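Local coordinates for chintase (Rhizomucor miehei, PDB 5YUQ), which hydrolyses chitin as a family 18 glycoside hydrolase from a thermophilic fungus, with its active site lying in a tunnel, at residues 306-309 against 310-313; 325-328 against 329-333; 208-211 against 212-215. One frame throughout, in Å; residues are numbered along the deposited sequence.

Contact 1. Residues 306-309 against 310-313; sequences WDDI and SKTP
Asp307 extends its carboxylate opposite the backbone N (chi1 178°), and Ser310 turns OG in between its own N and carbonyl carbon (chi1 67°), so that the two groups meet inside the turn. Asp307 OD2 takes two bonds from this one residue: Ser310 OG lies 2.6 Å away on the anti lone pair, while Ser310 N comes from above the carboxylate plane at 2.9 Å. Gripped by hydroxyl and amide together, the carboxylate is fixed across the bend, and Tyr252 OH adds a weak bond to the same oxygen. At the outer side of the turn Lys311, bent at chi2 (-66°), folds back beside Asp308, the two side chains pointing the same way. Lys311 NZ forms a salt bridge of 2.9 Å with Asp308 OD1, approached from above the carboxylate plane, and a weak bond to Asp308 O. The Trp306 ring reaches across to the returning strand. Thr312 N lies over one face toward the rim, Trp306 CZ2 comes within 3.4 Å of Lys311 C, and Trp306 CZ3 packs on Pro313 CD at 3.8 Å. Beyond the turn, Trp306 and Pro313 also touch Ser331 of helix 329-341. The backbone closes with a nearly straight bond from Asp307 N to Thr312 O, 2.8 Å long, while Asp307 O receives weak bonds from both Lys311 N and Thr312 N. That doubled return, with Lys311 in a left-handed backbone conformation, is a G1 beta bulge. It ends the antiparallel hairpin of strands 302-307 and 312-317, in which Asp307 and Thr312 form a hydrogen-bonded pair and Trp306 and Pro313 a non-hydrogen-bonded one.

Contact 2. Residues 325-328 against 329-333; sequences SFDD and AASLQ
From Asp327 and Asp328, both extended, the chain turns directly into the helix that starts at Ala329, and Leu332 N closes the first turn on Asp328 O at 3.0 Å. Asp328 is the N-cap. With CG turned back over its own backbone (chi1 54°), Asp328 OD1 accepts from Ser331 N at 3.0 Å, almost along the C-O axis and in a nearly straight bond (169°). Ser331 answers through OG, which takes the bond from Asp328 N at 2.9 Å; the reciprocal pair is a capping box. The same hydroxyl gives its proton to Asp327 OD1, 2.6 Å away on the anti side and somewhat out of the carboxylate plane, so Ser331 OG both accepts and donates, and its rotation is fixed. Leu332 crosses Asp327 at about a right angle, CD2 lying 3.9 Å from Asp327 CB. Asp327 OD1 also makes a salt bridge with Lys335, one turn farther along the helix. The cap thus joins the end of strand 322-325 to helix 329-341: Asp328 rests on Pro313 of strand 312-317, while Leu332 packs against Val232 and Phe234 of strand 228-240.

Contact 3. Residues 208-211 against 212-215; sequences PTSG and NDAV
Ser210 and Asp213 are joined twice at the start of the helix, the hydroxyl serving as acceptor and donor in turn. In Ser210 the main-chain N and C both flank OG (chi1 63°), which places the hydroxyl before the amide of Asp213: the bond is nearly straight (173°) and Asp213 N to Ser210 OG measures 3.1 Å. Ser210 OG gives its proton to Asp213 OD2, 2.7 Å away, meeting that oxygen on the anti side and 27° out of the carboxylate plane. Ser210 is therefore the N-cap, and the carboxylate folds back over it; a negative group here would probably be favoured by the helix dipole. Thr209 runs past Asp213 the other way, OG1 of Thr209 lying 3.7 Å from Asp213 CB. Gly211 opens the helix, and Gly211 O accepts from Val215 N at 2.9 Å, just as Ser210 O receives Ala214 N at 2.9 Å. Val215 CG2 packs at 3.3 Å from Gly211 O. Asn212 turns away, OD1 bonding to Tyr338 of helix 329-341. On the inner side of helix 211-220, Ala214 and Val215 touch Ile178 of strand 175-178.

Along the chain contact 3 comes first, followed by contact 1 and then contact 2. Contacts 1 and 2 are neighbours, their centres 9 Å apart, and they touch: Pro313 O lies 3.3 Å from Phe326 N, a probable hydrogen bond, where strand 312-317 meets the end of strand 322-325. Contact 3 stands apart, its centre 14 Å from that of contact 1 and 16 Å from that of contact 2. Residues 196-197 link it indirectly to the hairpin, bonding to Gly211 and Asn212 on one side and to Ser310 on the other. Within the family 18 domain, whose core is a TIM barrel, contacts 1 and 2 thus form one touching group, and contact 3 is a separate helix start, about 7 Å from contact 1 at the nearest atoms.

Contact 1. Residues 306-309 against 310-313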
loop_
_atom_site.group_PDB
_atom_site.type_symbol
_atom_site.label_atom_id
_atom_site.label_comp_id
_atom_site.label_asym_id
_atom_site.label_seq_id
_atom_site.Cartn_x
_atom_site.Cartn_y
_atom_site.Cartn_z
ATOM N N TRP A 306 -6.954 -5.451 22.127
ATOM C CA TRP A 306 -5.825 -4.667 21.648
ATOM C C TRP A 306 -4.616 -5.557 21.726
ATOM O O TRP A 306 -4.415 -6.253 22.724
ATOM C CB TRP A 306 -5.613 -3.436 22.524
ATOM C CG TRP A 306 -4.396 -2.610 22.147
ATOM C CD1 TRP A 306 -3.150 -2.693 22.692
ATOM C CD2 TRP A 306 -4.340 -1.572 21.164
ATOM N NE1 TRP A 306 -2.313 -1.769 22.097
ATOM C CE2 TRP A 306 -3.028 -1.066 21.162
ATOM C CE3 TRP A 306 -5.280 -1.015 20.291
ATOM C CZ2 TRP A 306 -2.629 -0.033 20.311
ATOM C CZ3 TRP A 306 -4.889 0.004 19.451
ATOM C CH2 TRP A 306 -3.578 0.493 19.470
ATOM N N ASP A 307 -3.808 -5.560 20.671
ATOM C CA ASP A 307 -2.571 -6.317 20.702
ATOM C C ASP A 307 -1.423 -5.379 21.046
ATOM O O ASP A 307 -1.043 -4.521 20.241
ATOM C CB ASP A 307 -2.306 -6.992 19.363
ATOM C CG ASP A 307 -1.000 -7.738 19.355
ATOM O OD1 ASP A 307 -0.783 -8.555 20.272
ATOM O OD2 ASP A 307 -0.173 -7.509 18.448
ATOM N N ASP A 308 -0.872 -5.539 22.244
ATOM C CA ASP A 308 0.188 -4.648 22.707
ATOM C C ASP A 308 1.487 -4.796 21.907
ATOM O O ASP A 308 2.235 -3.839 21.786
ATOM C CB ASP A 308 0.453 -4.844 24.204
ATOM C CG ASP A 308 1.372 -3.782 24.779
ATOM O OD1 ASP A 308 1.177 -2.583 24.475
ATOM O OD2 ASP A 308 2.299 -4.144 25.532
ATOM N N ILE A 309 1.758 -5.974 21.353
ATOM C CA ILE A 309 2.974 -6.143 20.555
ATOM C C ILE A 309 2.952 -5.303 19.278
ATOM O O ILE A 309 3.874 -4.521 19.023
ATOM C CB ILE A 309 3.230 -7.621 20.204
ATOM C CG1 ILE A 309 3.726 -8.374 21.441
ATOM C CG2 ILE A 309 4.252 -7.734 19.082
ATOM C CD1 ILE A 309 3.812 -9.878 21.256
ATOM N N SER A 310 1.891 -5.448 18.488
ATOM C CA SER A 310 1.804 -4.791 17.185
ATOM C C SER A 310 1.221 -3.392 17.272
ATOM O O SER A 310 1.275 -2.642 16.302
ATOM C CB SER A 310 0.972 -5.631 16.210
ATOM O OG SER A 310 -0.382 -5.685 16.614
ATOM N N LYS A 311 0.679 -3.046 18.440
ATOM C CA LYS A 311 -0.025 -1.784 18.660
ATOM C C LYS A 311 -1.201 -1.626 17.707
ATOM O O LYS A 311 -1.366 -0.568 17.102
ATOM C CB LYS A 311 0.912 -0.574 18.518
ATOM C CG LYS A 311 2.235 -0.710 19.247
ATOM C CD LYS A 311 2.027 -0.762 20.750
ATOM C CE LYS A 311 3.356 -1.011 21.458
ATOM N NZ LYS A 311 3.186 -1.248 22.924
ATOM N N THR A 312 -2.028 -2.667 17.596
ATOM C CA THR A 312 -3.222 -2.623 16.747
ATOM C C THR A 312 -4.397 -3.315 17.419
ATOM O O THR A 312 -4.199 -4.227 18.226
ATOM C CB THR A 312 -2.991 -3.305 15.377
ATOM O OG1 THR A 312 -2.608 -4.673 15.574
ATOM C CG2 THR A 312 -1.896 -2.595 14.585
ATOM N N PRO A 313 -5.621 -2.896 17.069
ATOM C CA PRO A 313 -6.814 -3.547 17.621
ATOM C C PRO A 313 -7.130 -4.804 16.833
ATOM O O PRO A 313 -6.759 -4.923 15.664
ATOM C CB PRO A 313 -7.909 -2.509 17.374
ATOM C CG PRO A 313 -7.462 -1.833 16.094
ATOM C CD PRO A 313 -5.961 -1.734 16.226
#

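Contact 2. Residues 325-328 against 329-333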
loop_
_atom_site.group_PDB
_atom_site.type_symbol
_atom_site.label_atom_id
_atom_site.label_comp_id
_atom_site.label_asym_id
_atom_site.label_seq_id
_atom_site.Cartn_x
_atom_site.Cartn_y
_atom_site.Cartn_z
ATOM N N SER A 325 -8.246 -8.199 12.085
ATOM C CA SER A 325 -7.161 -7.312 12.470
ATOM C C SER A 325 -7.415 -6.009 11.747
ATOM O O SER A 325 -7.632 -6.009 10.538
ATOM C CB SER A 325 -5.807 -7.867 12.045
ATOM O OG SER A 325 -4.819 -6.852 12.207
ATOM N N PHE A 326 -7.390 -4.899 12.473
ATOM C CA PHE A 326 -7.683 -3.614 11.843
ATOM C C PHE A 326 -6.868 -2.473 12.416
ATOM O O PHE A 326 -5.968 -2.699 13.224
ATOM C CB PHE A 326 -9.196 -3.302 11.853
ATOM C CG PHE A 326 -9.812 -3.125 13.230
ATOM C CD1 PHE A 326 -10.003 -4.211 14.076
ATOM C CD2 PHE A 326 -10.263 -1.866 13.643
ATOM C CE1 PHE A 326 -10.600 -4.046 15.328
ATOM C CE2 PHE A 326 -10.859 -1.695 14.891
ATOM C CZ PHE A 326 -11.032 -2.782 15.732
ATOM N N ASP A 327 -7.158 -1.258 11.962
ATOM C CA ASP A 327 -6.550 -0.069 12.532
ATOM C C ASP A 327 -7.627 0.922 12.897
ATOM O O ASP A 327 -8.626 1.056 12.189
ATOM C CB ASP A 327 -5.557 0.558 11.563
ATOM C CG ASP A 327 -4.193 -0.054 11.693
ATOM O OD1 ASP A 327 -3.416 0.424 12.548
ATOM O OD2 ASP A 327 -3.907 -1.039 10.978
ATOM N N ASP A 328 -7.432 1.588 14.030
ATOM C CA ASP A 328 -8.395 2.578 14.493
ATOM C C ASP A 328 -7.682 3.890 14.777
ATOM O O ASP A 328 -6.526 4.066 14.393
ATOM C CB ASP A 328 -9.177 2.074 15.714
ATOM C CG ASP A 328 -8.279 1.616 16.852
ATOM O OD1 ASP A 328 -7.068 1.901 16.827
ATOM O OD2 ASP A 328 -8.797 0.975 17.802
ATOM N N ALA A 329 -8.359 4.828 15.427
ATOM C CA ALA A 329 -7.728 6.119 15.656
ATOM C C ALA A 329 -6.482 5.959 16.511
ATOM O O ALA A 329 -5.463 6.597 16.243
ATOM C CB ALA A 329 -8.697 7.089 16.292
ATOM N N ALA A 330 -6.561 5.102 17.526
ATOM C CA ALA A 330 -5.430 4.902 18.430
ATOM C C ALA A 330 -4.222 4.312 17.712
ATOM O O ALA A 330 -3.100 4.808 17.851
ATOM C CB ALA A 330 -5.833 4.007 19.592
ATOM N N SER A 331 -4.436 3.237 16.959
ATOM C CA SER A 331 -3.325 2.575 16.294
ATOM C C SER A 331 -2.725 3.449 15.196
ATOM O O SER A 331 -1.516 3.436 14.999
ATOM C CB SER A 331 -3.738 1.206 15.748
ATOM O OG SER A 331 -4.659 1.347 14.688
ATOM N N LEU A 332 -3.555 4.223 14.495
ATOM C CA LEU A 332 -3.014 5.137 13.482
ATOM C C LEU A 332 -2.208 6.258 14.135
ATOM O O LEU A 332 -1.134 6.636 13.640
ATOM C CB LEU A 332 -4.116 5.713 12.589
ATOM C CG LEU A 332 -4.758 4.718 11.615
ATOM C CD1 LEU A 332 -5.705 5.449 10.673
ATOM C CD2 LEU A 332 -3.690 3.949 10.824
ATOM N N GLN A 333 -2.710 6.773 15.255
ATOM C CA GLN A 333 -1.956 7.759 16.019
ATOM C C GLN A 333 -0.600 7.174 16.405
ATOM O O GLN A 333 0.424 7.850 16.315
ATOM C CB GLN A 333 -2.722 8.184 17.278
ATOM C CG GLN A 333 -1.970 9.230 18.109
ATOM C CD GLN A 333 -1.852 10.564 17.402
ATOM O OE1 GLN A 333 -2.847 11.147 16.977
ATOM N NE2 GLN A 333 -0.621 11.062 17.270
#

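Contact 3. Residues 208-211 against 212-215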
loop_
_atom_site.group_PDB
_atom_site.type_symbol
_atom_site.label_atom_id
_atom_site.label_comp_id
_atom_site.label_asym_id
_atom_site.label_seq_id
_atom_site.Cartn_x
_atom_site.Cartn_y
_atom_site.Cartn_z
ATOM N N PRO A 208 7.750 -12.055 9.592
ATOM C CA PRO A 208 8.660 -11.379 10.514
ATOM C C PRO A 208 8.936 -9.936 10.093
ATOM O O PRO A 208 10.097 -9.540 9.910
ATOM C CB PRO A 208 9.932 -12.220 10.397
ATOM C CG PRO A 208 9.927 -12.647 8.970
ATOM C CD PRO A 208 8.469 -12.925 8.651
ATOM N N THR A 209 7.875 -9.154 9.940
ATOM C CA THR A 209 8.048 -7.746 9.603
ATOM C C THR A 209 6.895 -6.897 10.120
ATOM O O THR A 209 5.929 -7.412 10.676
ATOM C CB THR A 209 8.275 -7.536 8.077
ATOM O OG1 THR A 209 8.672 -6.179 7.838
ATOM C CG2 THR A 209 7.007 -7.842 7.288
ATOM N N SER A 210 7.019 -5.591 9.930
ATOM C CA SER A 210 6.105 -4.621 10.499
ATOM C C SER A 210 6.529 -3.273 9.954
ATOM O O SER A 210 7.505 -3.186 9.200
ATOM C CB SER A 210 6.242 -4.597 12.015
ATOM O OG SER A 210 7.553 -4.171 12.384
ATOM N N GLY A 211 5.807 -2.222 10.337
ATOM C CA GLY A 211 6.191 -0.873 9.958
ATOM C C GLY A 211 7.608 -0.574 10.421
ATOM O O GLY A 211 8.443 -0.100 9.650
ATOM N N ASN A 212 7.881 -0.871 11.685
ATOM C CA ASN A 212 9.203 -0.637 12.250
ATOM C C ASN A 212 10.297 -1.427 11.546
ATOM O O ASN A 212 11.330 -0.870 11.184
ATOM C CB ASN A 212 9.203 -0.940 13.752
ATOM C CG ASN A 212 10.595 -0.873 14.359
ATOM O OD1 ASN A 212 11.225 0.187 14.377
ATOM N ND2 ASN A 212 11.072 -2.003 14.870
ATOM N N ASP A 213 10.080 -2.724 11.346
ATOM C CA ASP A 213 11.094 -3.554 10.699
ATOM C C ASP A 213 11.341 -3.103 9.265
ATOM O O ASP A 213 12.479 -3.086 8.791
ATOM C CB ASP A 213 10.683 -5.029 10.729
ATOM C CG ASP A 213 10.714 -5.608 12.124
ATOM O OD1 ASP A 213 11.820 -5.904 12.622
ATOM O OD2 ASP A 213 9.636 -5.777 12.723
ATOM N N ALA A 214 10.269 -2.716 8.584
ATOM C CA ALA A 214 10.383 -2.244 7.209
ATOM C C ALA A 214 11.190 -0.947 7.134
ATOM O O ALA A 214 12.091 -0.812 6.299
ATOM C CB ALA A 214 8.990 -2.041 6.605
ATOM N N VAL A 215 10.859 0.007 7.997
ATOM C CA VAL A 215 11.572 1.275 8.031
ATOM C C VAL A 215 13.041 1.022 8.315
ATOM O O VAL A 215 13.912 1.565 7.629
ATOM C CB VAL A 215 10.958 2.220 9.087
ATOM C CG1 VAL A 215 11.915 3.344 9.436
ATOM C CG2 VAL A 215 9.640 2.772 8.578
#